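C-X-C motif chemokine 13 (Homo sapiens, PDB 7JNY) attracts B lymphocytes as a secreted CXC chemokine, binding the receptor CXCR5 and also heparin. Local coordinates at residues I30-R35 with P40-I45; V54-D57 with W62-R65; I22-I27 with Q64-V69. All coordinates share one frame; numbering follows the deposited sequence.

Interaction 1. Residues I30-R35 with P40-I45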
loop_
_atom_site.group_PDB
_atom_site.type_symbol
_atom_site.label_atom_id
_atom_site.label_comp_id
_atom_site.label_asym_id
_atom_site.label_seq_id
_atom_site.Cartn_x
_atom_site.Cartn_y
_atom_site.Cartn_z
ATOM N N ILE A 30 -4.147 -0.794 -3.789
ATOM C CA ILE A 30 -2.945 -0.802 -2.956
ATOM C C ILE A 30 -2.630 -2.244 -2.583
ATOM O O ILE A 30 -3.505 -2.961 -2.090
ATOM C CB ILE A 30 -3.121 0.033 -1.686
ATOM C CG1 ILE A 30 -3.298 1.511 -2.022
ATOM C CG2 ILE A 30 -1.942 -0.157 -0.767
ATOM C CD1 ILE A 30 -4.038 2.249 -0.936
ATOM N N GLN A 31 -1.381 -2.663 -2.777
ATOM C CA GLN A 31 -0.978 -4.032 -2.494
ATOM C C GLN A 31 0.017 -4.002 -1.354
ATOM O O GLN A 31 1.039 -3.307 -1.436
ATOM C CB GLN A 31 -0.330 -4.681 -3.707
ATOM C CG GLN A 31 -1.251 -4.788 -4.895
ATOM C CD GLN A 31 -0.560 -5.430 -6.056
ATOM O OE1 GLN A 31 0.595 -5.120 -6.341
ATOM N NE2 GLN A 31 -1.263 -6.301 -6.765
ATOM N N ILE A 32 -0.269 -4.738 -0.298
ATOM C CA ILE A 32 0.617 -4.791 0.860
ATOM C C ILE A 32 1.206 -6.185 0.916
ATOM O O ILE A 32 0.463 -7.180 0.926
ATOM C CB ILE A 32 -0.117 -4.454 2.157
ATOM C CG1 ILE A 32 -0.659 -3.027 2.058
ATOM C CG2 ILE A 32 0.806 -4.524 3.343
ATOM C CD1 ILE A 32 -1.273 -2.578 3.309
ATOM N N LEU A 33 2.537 -6.252 0.962
ATOM C CA LEU A 33 3.240 -7.518 1.136
ATOM C C LEU A 33 4.010 -7.465 2.440
ATOM O O LEU A 33 5.121 -6.902 2.481
ATOM C CB LEU A 33 4.165 -7.757 -0.049
ATOM C CG LEU A 33 3.399 -7.793 -1.370
ATOM C CD1 LEU A 33 3.645 -6.501 -2.089
ATOM C CD2 LEU A 33 3.833 -8.981 -2.211
ATOM N N PRO A 34 3.451 -7.992 3.527
ATOM C CA PRO A 34 4.199 -8.054 4.772
ATOM C C PRO A 34 5.511 -8.785 4.563
ATOM O O PRO A 34 5.641 -9.661 3.714
ATOM C CB PRO A 34 3.276 -8.805 5.727
ATOM C CG PRO A 34 2.221 -9.397 4.901
ATOM C CD PRO A 34 2.157 -8.682 3.601
ATOM N N ARG A 35 6.509 -8.400 5.318
ATOM C CA ARG A 35 7.772 -9.023 5.171
ATOM C C ARG A 35 7.703 -10.403 5.690
ATOM O O ARG A 35 6.896 -10.800 6.517
ATOM C CB ARG A 35 8.839 -8.272 5.898
ATOM C CG ARG A 35 8.653 -8.158 7.345
ATOM C CD ARG A 35 9.985 -7.894 8.015
ATOM N NE ARG A 35 9.846 -7.156 9.240
ATOM C CZ ARG A 35 10.168 -7.639 10.427
ATOM N NH1 ARG A 35 10.650 -8.865 10.546
ATOM N NH2 ARG A 35 9.991 -6.906 11.501
ATOM N N PRO A 40 12.872 -9.216 3.239
ATOM C CA PRO A 40 13.059 -8.790 4.634
ATOM C C PRO A 40 12.456 -7.435 4.963
ATOM O O PRO A 40 12.740 -6.901 6.037
ATOM C CB PRO A 40 14.598 -8.721 4.755
ATOM C CG PRO A 40 15.022 -8.300 3.374
ATOM C CD PRO A 40 14.081 -9.020 2.426
ATOM N N ARG A 41 11.654 -6.868 4.075
ATOM C CA ARG A 41 10.987 -5.591 4.322
ATOM C C ARG A 41 9.546 -5.656 3.829
ATOM O O ARG A 41 9.237 -6.328 2.837
ATOM C CB ARG A 41 11.671 -4.444 3.623
ATOM C CG ARG A 41 11.794 -4.653 2.119
ATOM C CD ARG A 41 12.608 -3.527 1.483
ATOM N NE ARG A 41 12.891 -3.749 0.069
ATOM C CZ ARG A 41 13.903 -4.476 -0.389
ATOM N NH1 ARG A 41 14.732 -5.106 0.433
ATOM N NH2 ARG A 41 14.089 -4.580 -1.710
ATOM N N LYS A 42 8.671 -4.942 4.526
ATOM C CA LYS A 42 7.308 -4.780 4.050
ATOM C C LYS A 42 7.304 -3.931 2.793
ATOM O O LYS A 42 8.014 -2.929 2.713
ATOM C CB LYS A 42 6.463 -4.110 5.125
ATOM C CG LYS A 42 5.042 -3.752 4.728
ATOM C CD LYS A 42 4.352 -3.362 6.016
ATOM C CE LYS A 42 2.904 -2.954 5.806
ATOM N NZ LYS A 42 2.417 -2.382 7.100
ATOM N N GLU A 43 6.520 -4.337 1.797
ATOM C CA GLU A 43 6.411 -3.576 0.560
ATOM C C GLU A 43 4.966 -3.104 0.416
ATOM O O GLU A 43 4.036 -3.759 0.882
ATOM C CB GLU A 43 6.839 -4.394 -0.648
ATOM C CG GLU A 43 8.322 -4.809 -0.565
ATOM C CD GLU A 43 8.839 -5.407 -1.866
ATOM O OE1 GLU A 43 8.173 -6.318 -2.399
ATOM O OE2 GLU A 43 9.884 -4.977 -2.327
ATOM N N ILE A 44 4.794 -1.926 -0.175
ATOM C CA ILE A 44 3.464 -1.351 -0.411
ATOM C C ILE A 44 3.491 -0.829 -1.834
ATOM O O ILE A 44 4.281 0.070 -2.152
ATOM C CB ILE A 44 3.097 -0.230 0.568
ATOM C CG1 ILE A 44 3.114 -0.725 2.026
ATOM C CG2 ILE A 44 1.713 0.339 0.185
ATOM C CD1 ILE A 44 2.563 0.269 3.068
ATOM N N ILE A 45 2.667 -1.405 -2.703
ATOM C CA ILE A 45 2.662 -1.046 -4.117
ATOM C C ILE A 45 1.333 -0.366 -4.441
ATOM O O ILE A 45 0.261 -0.934 -4.200
ATOM C CB ILE A 45 2.881 -2.271 -5.002
ATOM C CG1 ILE A 45 4.207 -2.951 -4.585
ATOM C CG2 ILE A 45 2.901 -1.858 -6.446
ATOM C CD1 ILE A 45 4.456 -4.258 -5.269
HETATM O O HOH W 1 7.667 -8.126 1.755
#
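Q31 and L33 face I45 and E43 as antiparallel hydrogen-bonded pairs, flanking the non-hydrogen-bonded pair I32–I44, and the short strands 30-33 and 43-45 run 4.7 Å apart at 166°. Each outer pair exchanges two backbone bonds: Q31 N to I45 O at 2.8 Å and its reciprocal, then L33 N to E43 O at 2.9 Å and its reciprocal. Beyond the last pair, a water lies within hydrogen-bonding distance of both L33 O and R41 O, continuing the link where direct pairing stops.

On one face the branch methyls I30 CG2 and I44 CG2 meet side by side at 3.8 Å. K42, with CG anti to the backbone N (chi1 174°) and an extended chain, lays its CE against I32 CG2 at 3.6 Å. On the other face I45 is the shared partner: its CD1 lies 4.0 Å from L33 CD1, while its CB borders the amide oxygen of Q31. That amide is fixed at both ends by W47 NE1 on the oxygen and E4 on the nitrogen. The buried E43 carboxylate accepts from the backbone nitrogens of R13 and C14. Past the strands, R35 CD passes 3.5 Å from P40 O.

This is the first hairpin of the chemokine fold, whose I30, I32 and I44 face supports helix 61-72 while E43 holds the segment carrying the CXC cysteines.

Interaction 2. Residues V54-D57 with W62-R65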
loop_
_atom_site.group_PDB
_atom_site.type_symbol
_atom_site.label_atom_id
_atom_site.label_comp_id
_atom_site.label_asym_id
_atom_site.label_seq_id
_atom_site.Cartn_x
_atom_site.Cartn_y
_atom_site.Cartn_z
ATOM N N VAL A 54 3.676 2.077 -8.282
ATOM C CA VAL A 54 4.639 2.807 -7.467
ATOM C C VAL A 54 4.892 2.041 -6.182
ATOM O O VAL A 54 3.971 1.842 -5.385
ATOM C CB VAL A 54 4.154 4.227 -7.135
ATOM C CG1 VAL A 54 5.238 4.957 -6.356
ATOM C CG2 VAL A 54 3.760 4.976 -8.402
ATOM N N CYS A 55 6.146 1.652 -5.950
ATOM C CA CYS A 55 6.485 1.151 -4.628
ATOM C C CYS A 55 6.634 2.320 -3.672
ATOM O O CYS A 55 7.315 3.297 -3.967
ATOM C CB CYS A 55 7.777 0.340 -4.641
ATOM S SG CYS A 55 7.756 -1.097 -5.656
ATOM N N VAL A 56 6.036 2.202 -2.508
ATOM C CA VAL A 56 5.936 3.306 -1.570
ATOM C C VAL A 56 6.608 2.930 -0.253
ATOM O O VAL A 56 6.511 1.791 0.219
ATOM C CB VAL A 56 4.467 3.704 -1.329
ATOM C CG1 VAL A 56 4.381 4.626 -0.136
ATOM C CG2 VAL A 56 3.877 4.372 -2.570
ATOM N N ASP A 57 7.287 3.901 0.343
ATOM C CA ASP A 57 7.918 3.711 1.646
ATOM C C ASP A 57 6.853 3.428 2.689
ATOM O O ASP A 57 6.023 4.307 2.967
ATOM C CB ASP A 57 8.723 4.953 2.049
ATOM C CG ASP A 57 9.481 4.760 3.357
ATOM O OD1 ASP A 57 9.107 3.873 4.157
ATOM O OD2 ASP A 57 10.433 5.514 3.602
ATOM N N TRP A 62 2.256 9.763 5.142
ATOM C CA TRP A 62 0.989 9.842 4.417
ATOM C C TRP A 62 0.415 8.460 4.171
ATOM O O TRP A 62 -0.810 8.288 4.175
ATOM C CB TRP A 62 1.173 10.614 3.112
ATOM C CG TRP A 62 1.854 9.886 2.012
ATOM C CD1 TRP A 62 3.170 9.981 1.657
ATOM C CD2 TRP A 62 1.267 8.944 1.104
ATOM N NE1 TRP A 62 3.433 9.170 0.583
ATOM C CE2 TRP A 62 2.283 8.518 0.228
ATOM C CE3 TRP A 62 -0.013 8.422 0.946
ATOM C CZ2 TRP A 62 2.049 7.593 -0.781
ATOM C CZ3 TRP A 62 -0.243 7.502 -0.052
ATOM C CH2 TRP A 62 0.781 7.095 -0.907
ATOM N N ILE A 63 1.269 7.460 4.014
ATOM C CA ILE A 63 0.719 6.138 3.791
ATOM C C ILE A 63 0.241 5.546 5.111
ATOM O O ILE A 63 -0.787 4.878 5.147
ATOM C CB ILE A 63 1.731 5.226 3.065
ATOM C CG1 ILE A 63 0.996 3.955 2.675
ATOM C CG2 ILE A 63 2.888 4.876 3.968
ATOM C CD1 ILE A 63 0.450 3.982 1.260
ATOM N N GLN A 64 0.930 5.827 6.213
ATOM C CA GLN A 64 0.463 5.369 7.513
ATOM C C GLN A 64 -0.903 5.960 7.851
ATOM O O GLN A 64 -1.804 5.256 8.314
ATOM C CB GLN A 64 1.486 5.748 8.570
ATOM C CG GLN A 64 2.815 5.052 8.334
ATOM C CD GLN A 64 3.598 4.858 9.599
ATOM O OE1 GLN A 64 3.451 5.619 10.552
ATOM N NE2 GLN A 64 4.450 3.839 9.617
ATOM N N ARG A 65 -1.067 7.258 7.625
ATOM C CA ARG A 65 -2.352 7.901 7.903
ATOM C C ARG A 65 -3.434 7.292 7.032
ATOM O O ARG A 65 -4.527 6.970 7.513
ATOM C CB ARG A 65 -2.231 9.385 7.669
ATOM C CG ARG A 65 -1.191 10.000 8.585
ATOM C CD ARG A 65 -1.289 11.489 8.602
ATOM N NE ARG A 65 -2.462 11.814 9.395
ATOM C CZ ARG A 65 -2.527 12.812 10.258
ATOM N NH1 ARG A 65 -1.510 13.644 10.427
ATOM N NH2 ARG A 65 -3.631 12.964 10.985
#
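The chemokine fold lays its C-terminal helix across the beta-sheet, and V56 meets W62 and I63 where the last strand, 53-56, turns into that helix. V56 points toward the helix, and its CG1, placed anti to the backbone N (chi1 167°), does most of the touching: it lies 3.8 Å from W62 CZ2 and 4.2 Å from I63 CB. The second methyl, CG2, lies beside the backbone N and comes to 4.1 Å from the same indole atom, W62 CZ2. Both branches thus meet the benzo part of the indole, the two side chains coming from opposite directions, although CG1 approaches the ring obliquely.

The indole is swung under its neighbour in the helix. Its CG sits between the backbone N and the carbonyl carbon (chi1 76°), and I63 CB stands 4.1 Å above the ring plane, over the centre of one face. F21 meets W62 edge-to-face, and NE1 makes a weak hydrogen bond to S19 O, so the ring is also packed against the loop that leads into strand 27-33.

I63 sends its two branches to different tasks. CG2 touches D57 O, one residue on from V56, at 3.3 Å, whereas the CG1 branch, anti to the backbone N, leads CD1 onto I44 of the adjoining strand. D57 OD1 accepts from Q59 N in the turn before the helix. On the other face of the sheet, C55 is joined by a disulfide to C14.

No hydrogen bond crosses between 54-57 and 62-65, so their association rests on shape and apolar burial, with hydrogen bonds left to the connecting turn; the C14–C55 disulfide ties the strand to the CXC segment instead.

Interaction 3. Residues I22-I27 with Q64-V69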
loop_
_atom_site.group_PDB
_atom_site.type_symbol
_atom_site.label_atom_id
_atom_site.label_comp_id
_atom_site.label_asym_id
_atom_site.label_seq_id
_atom_site.Cartn_x
_atom_site.Cartn_y
_atom_site.Cartn_z
ATOM N N ILE A 22 0.689 10.375 -2.732
ATOM C CA ILE A 22 -0.231 10.026 -3.807
ATOM C C ILE A 22 -1.664 10.282 -3.340
ATOM O O ILE A 22 -2.166 9.563 -2.452
ATOM C CB ILE A 22 -0.081 8.566 -4.227
ATOM C CG1 ILE A 22 1.368 8.235 -4.639
ATOM C CG2 ILE A 22 -0.954 8.265 -5.437
ATOM C CD1 ILE A 22 1.531 6.774 -5.024
ATOM N N PRO A 23 -2.374 11.253 -3.916
ATOM C CA PRO A 23 -3.739 11.533 -3.447
ATOM C C PRO A 23 -4.624 10.308 -3.602
ATOM O O PRO A 23 -4.568 9.608 -4.611
ATOM C CB PRO A 23 -4.206 12.674 -4.355
ATOM C CG PRO A 23 -2.974 13.293 -4.897
ATOM C CD PRO A 23 -1.886 12.258 -4.877
ATOM N N ARG A 24 -5.481 10.068 -2.604
ATOM C CA ARG A 24 -6.289 8.859 -2.625
ATOM C C ARG A 24 -7.122 8.756 -3.896
ATOM O O ARG A 24 -7.362 7.647 -4.381
ATOM C CB ARG A 24 -7.190 8.798 -1.395
ATOM C CG ARG A 24 -7.644 7.385 -1.098
ATOM C CD ARG A 24 -8.987 7.365 -0.397
ATOM N NE ARG A 24 -10.000 8.117 -1.128
ATOM C CZ ARG A 24 -10.488 7.779 -2.320
ATOM N NH1 ARG A 24 -10.081 6.685 -2.958
ATOM N NH2 ARG A 24 -11.406 8.558 -2.891
ATOM N N ARG A 25 -7.555 9.887 -4.455
ATOM C CA ARG A 25 -8.419 9.857 -5.631
ATOM C C ARG A 25 -7.721 9.254 -6.843
ATOM O O ARG A 25 -8.392 8.898 -7.812
ATOM C CB ARG A 25 -8.903 11.272 -5.980
ATOM C CG ARG A 25 -7.812 12.314 -6.243
ATOM C CD ARG A 25 -8.299 13.441 -7.177
ATOM N NE ARG A 25 -9.216 14.343 -6.490
ATOM C CZ ARG A 25 -10.543 14.291 -6.597
ATOM N NH1 ARG A 25 -11.136 13.544 -7.516
ATOM N NH2 ARG A 25 -11.296 15.003 -5.758
ATOM N N PHE A 26 -6.388 9.145 -6.831
ATOM C CA PHE A 26 -5.660 8.606 -7.976
ATOM C C PHE A 26 -5.314 7.134 -7.809
ATOM O O PHE A 26 -4.648 6.565 -8.672
ATOM C CB PHE A 26 -4.385 9.409 -8.244
ATOM C CG PHE A 26 -4.638 10.813 -8.652
ATOM C CD1 PHE A 26 -5.438 11.077 -9.751
ATOM C CD2 PHE A 26 -4.093 11.878 -7.956
ATOM C CE1 PHE A 26 -5.707 12.365 -10.136
ATOM C CE2 PHE A 26 -4.356 13.176 -8.351
ATOM C CZ PHE A 26 -5.162 13.418 -9.441
ATOM N N ILE A 27 -5.776 6.504 -6.741
ATOM C CA ILE A 27 -5.357 5.163 -6.375
ATOM C C ILE A 27 -6.463 4.187 -6.761
ATOM O O ILE A 27 -7.613 4.315 -6.315
ATOM C CB ILE A 27 -5.007 5.092 -4.880
ATOM C CG1 ILE A 27 -3.774 5.939 -4.601
ATOM C CG2 ILE A 27 -4.760 3.672 -4.472
ATOM C CD1 ILE A 27 -3.426 6.121 -3.135
ATOM N N GLN A 64 0.930 5.827 6.213
ATOM C CA GLN A 64 0.463 5.369 7.513
ATOM C C GLN A 64 -0.903 5.960 7.851
ATOM O O GLN A 64 -1.804 5.256 8.314
ATOM C CB GLN A 64 1.486 5.748 8.570
ATOM C CG GLN A 64 2.815 5.052 8.334
ATOM C CD GLN A 64 3.598 4.858 9.599
ATOM O OE1 GLN A 64 3.451 5.619 10.552
ATOM N NE2 GLN A 64 4.450 3.839 9.617
ATOM N N ARG A 65 -1.067 7.258 7.625
ATOM C CA ARG A 65 -2.352 7.901 7.903
ATOM C C ARG A 65 -3.434 7.292 7.032
ATOM O O ARG A 65 -4.527 6.970 7.513
ATOM C CB ARG A 65 -2.231 9.385 7.669
ATOM C CG ARG A 65 -1.191 10.000 8.585
ATOM C CD ARG A 65 -1.289 11.489 8.602
ATOM N NE ARG A 65 -2.462 11.814 9.395
ATOM C CZ ARG A 65 -2.527 12.812 10.258
ATOM N NH1 ARG A 65 -1.510 13.644 10.427
ATOM N NH2 ARG A 65 -3.631 12.964 10.985
ATOM N N MET A 66 -3.138 7.098 5.746
ATOM C CA MET A 66 -4.105 6.432 4.866
ATOM C C MET A 66 -4.488 5.064 5.372
ATOM O O MET A 66 -5.670 4.693 5.368
ATOM C CB MET A 66 -3.572 6.298 3.445
ATOM C CG MET A 66 -4.642 5.776 2.495
ATOM S SD MET A 66 -4.178 5.742 0.750
ATOM C CE MET A 66 -2.716 4.722 0.805
ATOM N N MET A 67 -3.499 4.258 5.731
ATOM C CA MET A 67 -3.815 2.924 6.198
ATOM C C MET A 67 -4.707 2.947 7.435
ATOM O O MET A 67 -5.508 2.026 7.634
ATOM C CB MET A 67 -2.520 2.146 6.461
ATOM C CG MET A 67 -1.750 1.880 5.187
ATOM S SD MET A 67 -2.769 0.932 4.022
ATOM C CE MET A 67 -2.883 -0.601 4.953
ATOM N N GLU A 68 -4.609 3.983 8.265
ATOM C CA GLU A 68 -5.511 4.055 9.407
ATOM C C GLU A 68 -6.935 4.312 8.948
ATOM O O GLU A 68 -7.884 3.736 9.493
ATOM C CB GLU A 68 -5.077 5.139 10.396
ATOM C CG GLU A 68 -3.761 4.914 11.077
ATOM C CD GLU A 68 -3.424 6.102 11.941
ATOM O OE1 GLU A 68 -4.323 6.549 12.687
ATOM O OE2 GLU A 68 -2.284 6.605 11.866
ATOM N N VAL A 69 -7.107 5.141 7.927
ATOM C CA VAL A 69 -8.444 5.323 7.371
ATOM C C VAL A 69 -8.970 3.996 6.854
ATOM O O VAL A 69 -10.111 3.607 7.132
ATOM C CB VAL A 69 -8.443 6.398 6.273
ATOM C CG1 VAL A 69 -9.854 6.529 5.688
ATOM C CG2 VAL A 69 -7.989 7.729 6.814
#
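R24 and M66 mark the closest backbone approach, yet their CA atoms remain 8.2 Å apart, so the short 3-10 turn 24-26 and helix 64-69 meet through side chains alone. The turn is held by its own bonds, F26 N to P23 O at 2.9 Å and I27 N to R24 O at 3.1 Å, and it delivers the chain into strand 27-33.

Between them, M66 and I27 reach toward each other tip to tip, with the thioether sulfur M66 SD 4.0 Å from the terminal methyl I27 CD1. The methionine runs straight out from the helix, CG anti to its N (chi1 -172°) and the next torsion also extended, before bending at chi3 (57°). That last bend turns CE away from the line of the chain and toward I30, while SD faces I27 at the start of the strand. R24 adds a looser contact: its aliphatic CG comes within 4.3 Å of M66 SD, at the exposed border of the pair. I27 is buried and also packs on V46 of the neighbouring strand, which gives the sulfur a hydrophobic footing.

One methionine thus spans from the helix to the turn and the strand it leads into. With no hydrogen bond across and only 98 Å² buried in all, the contact is light and apolar, depending on the reach of a flexible thioether and not on directional bonding.

From the N terminus, the chain reaches 22-27 first, and interaction 3 closes the longest loop, which returns on helix 61-72 after the hairpin and the last strand. Interaction 1 is nested within that loop, pairing strand 27-33 with strand 43-48 across a short turn. Interaction 2 opens only after interaction 1 has closed, joining strand 53-56 to the start of the helix, and shares Q64 and R65 with interaction 3. The sheet couples the first two, I44 O lying 2.8 Å from V56 N in a probable hydrogen bond. I22 packs against V54, V56 and W62, linking interactions 2 and 3, while M66 packs against I30 of the hairpin.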